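Local structure of glycoside transferase (Listeria monocytogenes, 6R2M) at residues 87-90 with 94-97; 51-56 with 74-79; 219-224 with 272-277; 210-215 with 228-233; 135-138 with 143-146. The protein probably hydrolyses glycosidic bonds of exopolysaccharide as an extracellular glycoside hydrolase. All blocks are in the same frame, centred on the assembly; numbering follows the deposited sequence.

Interaction 1: 87-90 with 94-97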
# COMPACT_ATOMS: atom_id res chain seq x y z
N ILE A 87 -3.85 3.17 15.08
CA ILE A 87 -3.22 1.93 14.64
C ILE A 87 -1.71 2.16 14.68
O ILE A 87 -1.19 2.96 13.89
CB ILE A 87 -3.67 1.50 13.23
CG1 ILE A 87 -5.18 1.23 13.18
CG2 ILE A 87 -2.93 0.22 12.82
CD1 ILE A 87 -5.70 0.94 11.77
N LYS A 88 -1.01 1.50 15.60
CA LYS A 88 0.45 1.56 15.62
C LYS A 88 1.02 1.09 14.28
O LYS A 88 0.58 0.07 13.75
CB LYS A 88 1.00 0.68 16.73
CG LYS A 88 0.67 1.12 18.13
CD LYS A 88 1.27 0.11 19.09
CE LYS A 88 1.08 0.52 20.54
NZ LYS A 88 1.69 -0.51 21.42
N TRP A 89 2.01 1.81 13.75
CA TRP A 89 2.56 1.38 12.46
C TRP A 89 3.34 0.07 12.58
O TRP A 89 3.51 -0.63 11.58
CB TRP A 89 3.42 2.49 11.82
CG TRP A 89 4.76 2.69 12.45
CD1 TRP A 89 5.08 3.56 13.46
CD2 TRP A 89 5.99 2.02 12.10
NE1 TRP A 89 6.42 3.47 13.76
CE2 TRP A 89 7.00 2.53 12.94
CE3 TRP A 89 6.33 1.05 11.15
CZ2 TRP A 89 8.33 2.09 12.88
CZ3 TRP A 89 7.65 0.62 11.09
CH2 TRP A 89 8.63 1.14 11.95
N GLU A 90 3.79 -0.29 13.79
CA GLU A 90 4.29 -1.64 14.05
C GLU A 90 3.95 -2.01 15.49
O GLU A 90 3.71 -1.14 16.34
CB GLU A 90 5.80 -1.76 13.78
CG GLU A 90 6.71 -1.05 14.77
CD GLU A 90 8.19 -1.32 14.48
OE1 GLU A 90 8.49 -2.31 13.77
OE2 GLU A 90 9.04 -0.54 14.97
N ALA A 94 6.94 0.31 22.31
CA ALA A 94 7.66 1.56 22.13
C ALA A 94 7.14 2.39 20.97
O ALA A 94 7.58 3.53 20.81
CB ALA A 94 9.15 1.30 21.92
N THR A 95 6.24 1.85 20.16
CA THR A 95 5.73 2.57 19.00
C THR A 95 4.68 3.57 19.44
O THR A 95 3.70 3.21 20.10
CB THR A 95 5.13 1.60 17.98
OG1 THR A 95 6.15 0.68 17.58
CG2 THR A 95 4.60 2.35 16.75
N THR A 96 4.85 4.83 19.03
CA THR A 96 3.96 5.89 19.49
C THR A 96 3.27 6.61 18.34
O THR A 96 2.65 7.66 18.58
CB THR A 96 4.72 6.92 20.34
OG1 THR A 96 5.77 7.50 19.56
CG2 THR A 96 5.31 6.26 21.59
N THR A 97 3.38 6.10 17.12
CA THR A 97 2.81 6.75 15.94
C THR A 97 2.07 5.74 15.08
O THR A 97 2.33 4.54 15.13
CB THR A 97 3.91 7.43 15.09
OG1 THR A 97 4.95 6.48 14.83
CG2 THR A 97 4.54 8.60 15.81
O HOH W 1 8.54 1.62 16.39
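The hydroxyl of T95 is approached from several directions: OG1 lies 3.3 Å from the backbone oxygen E90 O, at most a weak bond, has T92 OG1 of the loop between the segments within hydrogen-bonding reach as well, and stands 2.8 Å from a bridging water. That water donates to E90 OE2 at 2.6 Å, while the other carboxylate oxygen, OE1, is bonded to H47. A more regular backbone bond joins the segments one step along: W89 N gives its hydrogen to T97 O at 3.1 Å, with 158° at the hydrogen, and the donor lies in the carbonyl plane. K88 CA approaches the same oxygen as a CA-H...O contact. The indole of W89 takes its direction from chi1 of 74°, which places CG between the backbone N and carbonyl carbon and runs the side chain beside that of T97, pointing the same way. T97 OG1 meets the indole edge 3.2 Å from W89 CD1. Across one indole face lies E90 CG, offset toward the rim. K88 NZ bonds T92 O among the intervening residues. Hydroxyl, carboxylate and bridging water thus tie the two ends of the loop together, while the methyl T95 CG2 packs obliquely on W89 CD1 at 3.5 Å.

Interaction 2: 51-56 with 74-79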
# COMPACT_ATOMS: atom_id res chain seq x y z
N GLU A 51 1.45 -2.39 7.94
CA GLU A 51 1.43 -2.55 6.50
C GLU A 51 1.20 -4.01 6.11
O GLU A 51 0.35 -4.31 5.26
CB GLU A 51 2.77 -2.05 5.94
CG GLU A 51 2.98 -2.28 4.47
CD GLU A 51 4.34 -1.79 4.06
OE1 GLU A 51 5.32 -2.54 4.27
OE2 GLU A 51 4.43 -0.66 3.57
N SER A 52 1.91 -4.92 6.76
CA SER A 52 1.81 -6.33 6.42
C SER A 52 0.44 -6.90 6.77
O SER A 52 -0.18 -7.58 5.94
CB SER A 52 2.91 -7.14 7.11
OG SER A 52 4.17 -6.63 6.78
N ILE A 53 -0.06 -6.65 7.99
CA ILE A 53 -1.36 -7.20 8.35
C ILE A 53 -2.45 -6.59 7.47
O ILE A 53 -3.38 -7.29 7.05
CB ILE A 53 -1.65 -7.04 9.87
CG1 ILE A 53 -2.90 -7.83 10.27
CG2 ILE A 53 -1.81 -5.57 10.27
CD1 ILE A 53 -3.12 -7.89 11.79
N GLY A 54 -2.34 -5.30 7.13
CA GLY A 54 -3.33 -4.70 6.25
C GLY A 54 -3.32 -5.30 4.85
O GLY A 54 -4.37 -5.49 4.24
N LEU A 55 -2.13 -5.59 4.32
CA LEU A 55 -2.04 -6.21 3.00
C LEU A 55 -2.60 -7.63 3.04
O LEU A 55 -3.29 -8.06 2.11
CB LEU A 55 -0.60 -6.21 2.51
CG LEU A 55 -0.10 -4.88 1.98
CD1 LEU A 55 1.42 -4.88 2.00
CD2 LEU A 55 -0.64 -4.61 0.58
N TYR A 56 -2.32 -8.36 4.11
CA TYR A 56 -2.89 -9.69 4.25
C TYR A 56 -4.40 -9.62 4.35
O TYR A 56 -5.11 -10.41 3.71
CB TYR A 56 -2.27 -10.37 5.47
CG TYR A 56 -2.50 -11.86 5.56
CD1 TYR A 56 -2.60 -12.66 4.42
CD2 TYR A 56 -2.61 -12.46 6.79
CE1 TYR A 56 -2.80 -14.03 4.53
CE2 TYR A 56 -2.82 -13.83 6.92
CZ TYR A 56 -2.90 -14.60 5.79
OH TYR A 56 -3.11 -15.96 5.94
N SER A 74 -8.69 -9.85 14.82
CA SER A 74 -8.42 -10.08 16.24
C SER A 74 -6.98 -9.72 16.59
O SER A 74 -6.74 -9.08 17.62
CB SER A 74 -8.71 -11.54 16.61
OG SER A 74 -10.11 -11.75 16.69
N HIS A 75 -6.02 -10.13 15.75
CA HIS A 75 -4.63 -9.74 16.00
C HIS A 75 -4.46 -8.24 15.91
O HIS A 75 -3.69 -7.63 16.66
CB HIS A 75 -3.69 -10.42 15.01
CG HIS A 75 -3.52 -11.89 15.23
ND1 HIS A 75 -3.16 -12.43 16.45
CD2 HIS A 75 -3.66 -12.94 14.39
CE1 HIS A 75 -3.10 -13.75 16.35
NE2 HIS A 75 -3.40 -14.08 15.10
N LEU A 76 -5.15 -7.61 14.96
CA LEU A 76 -5.12 -6.16 14.85
C LEU A 76 -5.61 -5.50 16.14
O LEU A 76 -4.98 -4.57 16.66
CB LEU A 76 -5.96 -5.72 13.65
CG LEU A 76 -5.87 -4.25 13.26
CD1 LEU A 76 -4.50 -3.97 12.65
CD2 LEU A 76 -7.01 -3.92 12.29
N GLU A 77 -6.73 -5.98 16.67
CA GLU A 77 -7.32 -5.37 17.86
C GLU A 77 -6.43 -5.56 19.07
O GLU A 77 -6.31 -4.65 19.90
CB GLU A 77 -8.71 -5.94 18.12
CG GLU A 77 -9.72 -5.51 17.09
CD GLU A 77 -11.01 -6.29 17.19
OE1 GLU A 77 -10.98 -7.43 17.69
OE2 GLU A 77 -12.05 -5.76 16.74
N LYS A 78 -5.79 -6.72 19.18
CA LYS A 78 -5.03 -7.00 20.39
C LYS A 78 -3.61 -6.45 20.36
O LYS A 78 -3.03 -6.25 21.43
CB LYS A 78 -4.99 -8.51 20.64
CG LYS A 78 -6.39 -9.10 20.76
CD LYS A 78 -6.45 -10.23 21.78
CE LYS A 78 -7.52 -11.24 21.43
NZ LYS A 78 -6.94 -12.35 20.64
N ASN A 79 -3.05 -6.19 19.18
CA ASN A 79 -1.64 -5.82 19.10
C ASN A 79 -1.38 -4.47 18.47
O ASN A 79 -0.29 -3.93 18.68
CB ASN A 79 -0.84 -6.88 18.33
CG ASN A 79 -0.85 -8.23 19.01
OD1 ASN A 79 -0.04 -8.49 19.90
ND2 ASN A 79 -1.78 -9.10 18.62
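This is apolar packing between two consecutive helices, 50-62 and 66-79, which run roughly antiparallel in the helical body of the protein. Their closest alpha carbons here are I53 CA and L76 CA, 7.6 Å apart, and three residues make the contact. I53 points at the other helix. Its CG1 is anti to the backbone N (chi1 -171°) and the branch continues extended, carrying CD1 to the surface of helix 66-79. There the methyl lies 3.8 Å from L76 N and also touches L76 CB and H75 CB, so it meets the backbone and the roots of two side chains. The second branch, I53 CG2, touches L76 CD1 at 3.9 Å; the two side chains cross obliquely. Beyond the segments, L76 also packs on I106 of helix 100-116, and I53 on Q72. At the end of helix 66-79, H75 O accepts two bonds, from N79 N at 3.0 Å and from N79 ND2 at 3.1 Å; the amide donor lies in the carbonyl plane, on a lone pair. The bonds of H75 O are thus made within helix 66-79, no hydrogen bond crosses between the segments, and the contact between I53 and L76 is van der Waals in character.

Interaction 3: 219-224 with 272-277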
# COMPACT_ATOMS: atom_id res chain seq x y z
N TYR A 219 -1.97 10.19 -8.21
CA TYR A 219 -2.14 11.28 -9.16
C TYR A 219 -3.27 10.98 -10.13
O TYR A 219 -4.14 11.83 -10.37
CB TYR A 219 -0.83 11.51 -9.91
CG TYR A 219 -0.82 12.76 -10.74
CD1 TYR A 219 -1.33 12.76 -12.04
CD2 TYR A 219 -0.29 13.94 -10.24
CE1 TYR A 219 -1.29 13.89 -12.81
CE2 TYR A 219 -0.27 15.08 -10.99
CZ TYR A 219 -0.77 15.06 -12.27
OH TYR A 219 -0.73 16.20 -13.02
N PHE A 220 -3.24 9.80 -10.73
CA PHE A 220 -4.30 9.43 -11.67
C PHE A 220 -5.64 9.34 -10.97
O PHE A 220 -6.66 9.79 -11.50
CB PHE A 220 -3.98 8.11 -12.34
CG PHE A 220 -5.02 7.68 -13.33
CD1 PHE A 220 -5.91 6.67 -13.01
CD2 PHE A 220 -5.11 8.29 -14.57
CE1 PHE A 220 -6.89 6.28 -13.92
CE2 PHE A 220 -6.07 7.90 -15.48
CZ PHE A 220 -6.96 6.89 -15.15
N ASP A 221 -5.66 8.75 -9.77
CA ASP A 221 -6.91 8.58 -9.04
C ASP A 221 -7.59 9.91 -8.75
O ASP A 221 -8.82 10.02 -8.84
CB ASP A 221 -6.66 7.84 -7.74
CG ASP A 221 -6.40 6.36 -7.94
OD1 ASP A 221 -6.67 5.86 -9.05
OD2 ASP A 221 -5.93 5.71 -6.98
N GLU A 222 -6.81 10.93 -8.38
CA GLU A 222 -7.39 12.22 -8.02
C GLU A 222 -7.64 13.09 -9.24
O GLU A 222 -8.69 13.72 -9.34
CB GLU A 222 -6.46 12.95 -7.04
CG GLU A 222 -6.82 14.44 -6.82
CD GLU A 222 -8.22 14.63 -6.29
OE1 GLU A 222 -8.77 13.70 -5.67
OE2 GLU A 222 -8.79 15.73 -6.51
N ASN A 223 -6.68 13.14 -10.16
CA ASN A 223 -6.72 14.12 -11.24
C ASN A 223 -7.37 13.60 -12.52
O ASN A 223 -7.75 14.41 -13.37
CB ASN A 223 -5.31 14.62 -11.54
CG ASN A 223 -4.70 15.34 -10.37
OD1 ASN A 223 -5.35 16.20 -9.76
ND2 ASN A 223 -3.46 15.00 -10.03
N GLY A 224 -7.52 12.28 -12.67
CA GLY A 224 -8.20 11.71 -13.82
C GLY A 224 -7.35 11.57 -15.05
O GLY A 224 -7.85 11.12 -16.09
N PHE A 272 -0.86 0.48 -15.32
CA PHE A 272 -1.13 0.38 -16.74
C PHE A 272 -2.56 -0.10 -16.99
O PHE A 272 -3.22 0.38 -17.91
CB PHE A 272 -0.11 -0.55 -17.40
CG PHE A 272 1.23 0.09 -17.62
CD1 PHE A 272 1.32 1.41 -18.04
CD2 PHE A 272 2.40 -0.63 -17.40
CE1 PHE A 272 2.56 1.99 -18.26
CE2 PHE A 272 3.64 -0.04 -17.63
CZ PHE A 272 3.72 1.27 -18.05
N ASN A 273 -3.08 -0.96 -16.12
CA ASN A 273 -4.46 -1.40 -16.33
C ASN A 273 -5.46 -0.30 -15.96
O ASN A 273 -6.49 -0.16 -16.63
CB ASN A 273 -4.68 -2.70 -15.57
CG ASN A 273 -3.91 -3.85 -16.19
OD1 ASN A 273 -3.68 -3.87 -17.41
ND2 ASN A 273 -3.49 -4.81 -15.38
N LYS A 274 -5.16 0.51 -14.95
CA LYS A 274 -6.05 1.62 -14.60
C LYS A 274 -6.06 2.71 -15.67
O LYS A 274 -7.07 3.40 -15.84
CB LYS A 274 -5.63 2.25 -13.26
CG LYS A 274 -5.91 1.36 -12.05
CD LYS A 274 -5.03 1.74 -10.86
CE LYS A 274 -5.43 3.09 -10.28
NZ LYS A 274 -6.66 2.97 -9.44
N THR A 275 -4.94 2.89 -16.39
CA THR A 275 -4.79 4.00 -17.32
C THR A 275 -4.94 3.58 -18.77
O THR A 275 -4.52 4.31 -19.67
CB THR A 275 -3.44 4.68 -17.09
OG1 THR A 275 -2.37 3.76 -17.36
CG2 THR A 275 -3.34 5.14 -15.64
N ASN A 276 -5.54 2.41 -19.01
CA ASN A 276 -5.90 1.97 -20.36
C ASN A 276 -4.66 1.75 -21.22
O ASN A 276 -4.59 2.17 -22.37
CB ASN A 276 -6.87 2.95 -21.01
CG ASN A 276 -7.59 2.36 -22.21
OD1 ASN A 276 -7.84 1.15 -22.26
ND2 ASN A 276 -7.93 3.20 -23.18
N GLN A 277 -3.65 1.11 -20.64
CA GLN A 277 -2.42 0.78 -21.35
C GLN A 277 -2.26 -0.73 -21.33
O GLN A 277 -1.40 -1.26 -20.64
CB GLN A 277 -1.22 1.49 -20.71
CG GLN A 277 -1.37 3.00 -20.62
CD GLN A 277 -0.06 3.71 -20.31
OE1 GLN A 277 0.94 3.57 -21.03
NE2 GLN A 277 -0.05 4.46 -19.22
O HOH W 2 -4.65 3.41 -6.98
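F220 comes first, its ring directed at the second segment by a chi1 of -180° that extends the side chain away from the backbone N. T275 CG2 sits squarely over one ring face, 3.7 Å from the centroid of F220 and 8° off the ring normal, a clear CH-pi contact. The backbone oxygen K274 O reaches the same ring obliquely, 3.5 Å from F220 CE1. One residue on, D221 makes the polar half of the contact. Its OD1 accepts from K274 NZ at 2.9 Å through the syn lone pair, forming a salt bridge. K274 gets there by folding its chain at chi3 and chi4, so that it crosses the aspartate at about a right angle. A water closes the group: it donates to D221 OD2 at 2.6 Å and weakly accepts from K274 NZ at 3.2 Å, so both carboxylate oxygens are engaged. Further along, G224 leaves helical geometry with phi of 83°, although its N still bonds F220 O. On the partner side T275 is likewise the first residue past a helix; its OG1 bonds Y271 O and receives Q277 NE2 at 3.1 Å. The contact therefore joins the C-terminal ends of helices 209-223 and 262-274 near the surface, with helix 165-170 touching D221 through I165, V226 of the following loop against T275, and Q277 at the N-cap position leading into helix 278-290.

Interaction 4: 210-215 with 228-233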
# COMPACT_ATOMS: atom_id res chain seq x y z
N ILE A 210 9.06 2.24 -5.92
CA ILE A 210 7.84 1.89 -5.19
C ILE A 210 7.08 3.16 -4.83
O ILE A 210 5.88 3.29 -5.08
CB ILE A 210 8.16 1.08 -3.93
CG1 ILE A 210 8.76 -0.27 -4.30
CG2 ILE A 210 6.88 0.91 -3.08
CD1 ILE A 210 9.14 -1.10 -3.07
N ASP A 211 7.78 4.12 -4.22
CA ASP A 211 7.13 5.36 -3.82
C ASP A 211 6.66 6.15 -5.04
O ASP A 211 5.54 6.68 -5.05
CB ASP A 211 8.07 6.18 -2.95
CG ASP A 211 8.59 5.38 -1.76
OD1 ASP A 211 7.85 4.49 -1.29
OD2 ASP A 211 9.72 5.64 -1.31
N GLN A 212 7.49 6.19 -6.09
CA GLN A 212 7.08 6.89 -7.30
C GLN A 212 5.82 6.28 -7.91
O GLN A 212 4.94 7.01 -8.36
CB GLN A 212 8.22 6.89 -8.32
CG GLN A 212 9.45 7.71 -7.89
CD GLN A 212 9.21 9.21 -8.00
OE1 GLN A 212 8.59 9.66 -8.95
NE2 GLN A 212 9.70 9.98 -7.02
N MET A 213 5.71 4.94 -7.93
CA MET A 213 4.52 4.33 -8.52
C MET A 213 3.29 4.64 -7.68
O MET A 213 2.21 4.87 -8.22
CB MET A 213 4.69 2.80 -8.65
CG MET A 213 5.61 2.34 -9.77
SD MET A 213 5.28 3.08 -11.38
CE MET A 213 3.52 2.76 -11.55
N LEU A 214 3.44 4.64 -6.36
CA LEU A 214 2.28 4.95 -5.52
C LEU A 214 1.81 6.39 -5.75
O LEU A 214 0.61 6.66 -5.79
CB LEU A 214 2.61 4.71 -4.05
CG LEU A 214 2.74 3.22 -3.71
CD1 LEU A 214 3.34 3.05 -2.33
CD2 LEU A 214 1.36 2.54 -3.79
N ILE A 215 2.75 7.33 -5.92
CA ILE A 215 2.36 8.71 -6.22
C ILE A 215 1.67 8.79 -7.56
O ILE A 215 0.65 9.48 -7.72
CB ILE A 215 3.59 9.64 -6.18
CG1 ILE A 215 4.23 9.61 -4.80
CG2 ILE A 215 3.20 11.10 -6.58
CD1 ILE A 215 5.62 10.19 -4.77
N PRO A 228 2.25 13.26 -17.34
CA PRO A 228 2.83 12.77 -18.60
C PRO A 228 4.34 12.60 -18.57
O PRO A 228 4.86 11.81 -19.36
CB PRO A 228 2.41 13.83 -19.63
CG PRO A 228 2.27 15.08 -18.82
CD PRO A 228 1.71 14.63 -17.48
N ASN A 229 5.04 13.33 -17.71
CA ASN A 229 6.49 13.20 -17.64
C ASN A 229 6.87 11.88 -17.00
O ASN A 229 7.76 11.18 -17.50
CB ASN A 229 7.07 14.36 -16.85
CG ASN A 229 6.69 15.67 -17.44
OD1 ASN A 229 7.18 16.03 -18.51
ND2 ASN A 229 5.77 16.39 -16.79
N PHE A 230 6.21 11.52 -15.91
CA PHE A 230 6.47 10.21 -15.33
C PHE A 230 6.00 9.10 -16.25
O PHE A 230 6.67 8.07 -16.38
CB PHE A 230 5.81 10.10 -13.96
CG PHE A 230 6.21 8.87 -13.22
CD1 PHE A 230 7.50 8.73 -12.73
CD2 PHE A 230 5.29 7.87 -12.99
CE1 PHE A 230 7.88 7.58 -12.03
CE2 PHE A 230 5.65 6.72 -12.30
CZ PHE A 230 6.95 6.58 -11.82
N ASP A 231 4.83 9.28 -16.88
CA ASP A 231 4.32 8.23 -17.75
C ASP A 231 5.28 7.99 -18.91
O ASP A 231 5.58 6.84 -19.24
CB ASP A 231 2.93 8.60 -18.27
CG ASP A 231 2.25 7.44 -18.97
OD1 ASP A 231 1.99 6.41 -18.33
OD2 ASP A 231 1.97 7.56 -20.19
N ASN A 232 5.83 9.07 -19.48
CA ASN A 232 6.78 8.92 -20.57
C ASN A 232 8.05 8.21 -20.11
O ASN A 232 8.60 7.37 -20.83
CB ASN A 232 7.13 10.27 -21.18
CG ASN A 232 8.28 10.18 -22.16
OD1 ASN A 232 9.40 10.57 -21.85
ND2 ASN A 232 8.01 9.63 -23.34
N PHE A 233 8.54 8.53 -18.92
CA PHE A 233 9.71 7.83 -18.40
C PHE A 233 9.44 6.33 -18.35
O PHE A 233 10.27 5.52 -18.77
CB PHE A 233 10.08 8.35 -17.02
CG PHE A 233 11.24 7.64 -16.41
CD1 PHE A 233 12.52 7.92 -16.82
CD2 PHE A 233 11.05 6.68 -15.43
CE1 PHE A 233 13.61 7.25 -16.27
CE2 PHE A 233 12.13 6.00 -14.87
CZ PHE A 233 13.41 6.30 -15.29
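Helices 209-223 and 228-241 run roughly antiparallel, and their closest alpha carbons in these segments, Q212 CA and F230 CA, are 8.7 Å apart. A single ring bridges that gap. In F230 a chi1 of -171° turns the phenyl group directly away from the backbone N and sends it across to helix 209-223 with its far end leading. M213 meets it at the edge: SD lies 3.8 Å from F230 CE2 and 5.0 Å from the F230 centroid, 82° off the ring normal, a Met-aromatic contact with the sulfur near the ring plane. The methionine starts out pointing away from F230, and bends at chi2 and chi3 bring its sulfur back. Q212 comes to the ring obliquely with CB, 3.7 Å from F230 CZ, while its OE1 stands 3.8 Å from F230 CE1; amide and ring planes are 51° apart. The F190 ring also meets F230. M213 in turn rests on F267, L268 and Y271 of helix 262-274. Sulfur, methylene and ring carbons thus supply a buried contact without any hydrogen bond across it, and the Q212 oxygen beside the ring is at the same time bonded to F190 N, consistent with a buried amide whose polar needs are met.

Interaction 5: 135-138 with 143-146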
# COMPACT_ATOMS: atom_id res chain seq x y z
N LYS A 135 -8.98 13.17 11.79
CA LYS A 135 -9.01 14.23 12.80
C LYS A 135 -7.61 14.60 13.27
O LYS A 135 -7.27 15.79 13.37
CB LYS A 135 -9.90 13.81 13.97
CG LYS A 135 -9.92 14.81 15.14
CD LYS A 135 -10.94 14.39 16.18
CE LYS A 135 -10.96 15.37 17.34
NZ LYS A 135 -11.87 14.91 18.41
N TYR A 136 -6.77 13.60 13.56
CA TYR A 136 -5.51 13.85 14.25
C TYR A 136 -4.29 13.86 13.33
O TYR A 136 -3.35 14.61 13.58
CB TYR A 136 -5.30 12.81 15.36
CG TYR A 136 -6.20 13.07 16.54
CD1 TYR A 136 -5.93 14.10 17.43
CD2 TYR A 136 -7.36 12.32 16.73
CE1 TYR A 136 -6.77 14.35 18.50
CE2 TYR A 136 -8.21 12.57 17.81
CZ TYR A 136 -7.90 13.59 18.68
OH TYR A 136 -8.74 13.84 19.75
N SER A 137 -4.27 13.04 12.28
CA SER A 137 -3.09 12.98 11.42
C SER A 137 -3.21 13.96 10.25
O SER A 137 -3.12 13.62 9.07
CB SER A 137 -2.86 11.54 10.96
OG SER A 137 -1.52 11.41 10.52
N ALA A 138 -3.41 15.22 10.60
CA ALA A 138 -3.72 16.25 9.61
C ALA A 138 -3.41 17.61 10.21
O ALA A 138 -3.48 17.80 11.42
CB ALA A 138 -5.19 16.20 9.19
N PRO A 143 -3.81 16.03 5.15
CA PRO A 143 -3.15 14.93 5.86
C PRO A 143 -1.65 15.17 6.01
O PRO A 143 -1.00 15.76 5.14
CB PRO A 143 -3.43 13.70 4.99
CG PRO A 143 -3.77 14.28 3.62
CD PRO A 143 -4.47 15.57 3.92
N VAL A 144 -1.11 14.67 7.13
CA VAL A 144 0.32 14.52 7.32
C VAL A 144 0.59 13.05 7.65
O VAL A 144 -0.33 12.27 7.89
CB VAL A 144 0.88 15.47 8.40
CG1 VAL A 144 0.70 16.93 7.97
CG2 VAL A 144 0.19 15.24 9.75
N ASP A 145 1.87 12.68 7.66
CA ASP A 145 2.20 11.25 7.63
C ASP A 145 1.72 10.50 8.86
O ASP A 145 1.43 9.30 8.78
CB ASP A 145 3.71 11.05 7.51
CG ASP A 145 4.23 11.42 6.14
OD1 ASP A 145 3.44 11.46 5.17
OD2 ASP A 145 5.44 11.71 6.03
N PHE A 146 1.67 11.16 10.00
CA PHE A 146 1.41 10.44 11.24
C PHE A 146 1.05 11.42 12.33
O PHE A 146 1.24 12.64 12.20
CB PHE A 146 2.61 9.59 11.68
CG PHE A 146 3.86 10.37 11.94
CD1 PHE A 146 4.03 11.09 13.12
CD2 PHE A 146 4.88 10.35 11.02
CE1 PHE A 146 5.20 11.81 13.35
CE2 PHE A 146 6.05 11.06 11.25
CZ PHE A 146 6.21 11.78 12.42
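An inverse gamma turn centred on S137 ends helix 120-136 and feeds the chain into a short beta hairpin, whose second strand, at P143, and the loop after it are met here. Across the contact V144 N donates to S137 O at 3.0 Å in a nearly straight bond, 169° at the hydrogen, although the donor stands well above the carbonyl plane. The serine answers with its side chain: OG, swung anti to the backbone N (chi1 -160°), donates to V144 O at 3.0 Å, here too from above the carbonyl plane, by 49°. One residue therefore gives its carbonyl oxygen to V144 N and its hydroxyl to V144 O, gripping both polar backbone atoms of V144. S137 O is also approached by P143 CA at 3.5 Å, a CA-H...O contact. Next in the hairpin, A138 and P143 form an antiparallel non-hydrogen-bonded pair, their CA atoms only 4.0 Å apart and their side chains diverging. Only S137 separates the helix from strand 138-139, with the weak bond from A138 N to Y136 O closing the gamma turn. V144 CG2 packs against the turn, 3.7 Å from A138 N. Outside the two segments, K154 NZ also bonds Y136 O, while I100 of helix 100-116 packs against both S137 and P143. D145 points away from S137, and its carboxylate is bonded to H159 and T157.

Overall arrangement
The five contacts fall into two groups on a chain that is about half helical. Interactions 1, 2 and 5 involve its first half: the centres of 1 and 2 are about 12 Å apart, and those of 1 and 5 about 14 Å, with T97 CG2 packed on F146 CD1. Interactions 3 and 4 lie across the chain's centre from 1 and 2. Their centres are about 11 Å apart; they share helix 209-223, and Q277 NE2 probably hydrogen-bonds D231 OD1. Along the sequence 2 closes first, then 1, then 5, and 3 and 4 follow with alternating segments. Interactions 2, 3 and 4 join helices, whereas 1 closes a loop and 5 joins a helix end to a hairpin.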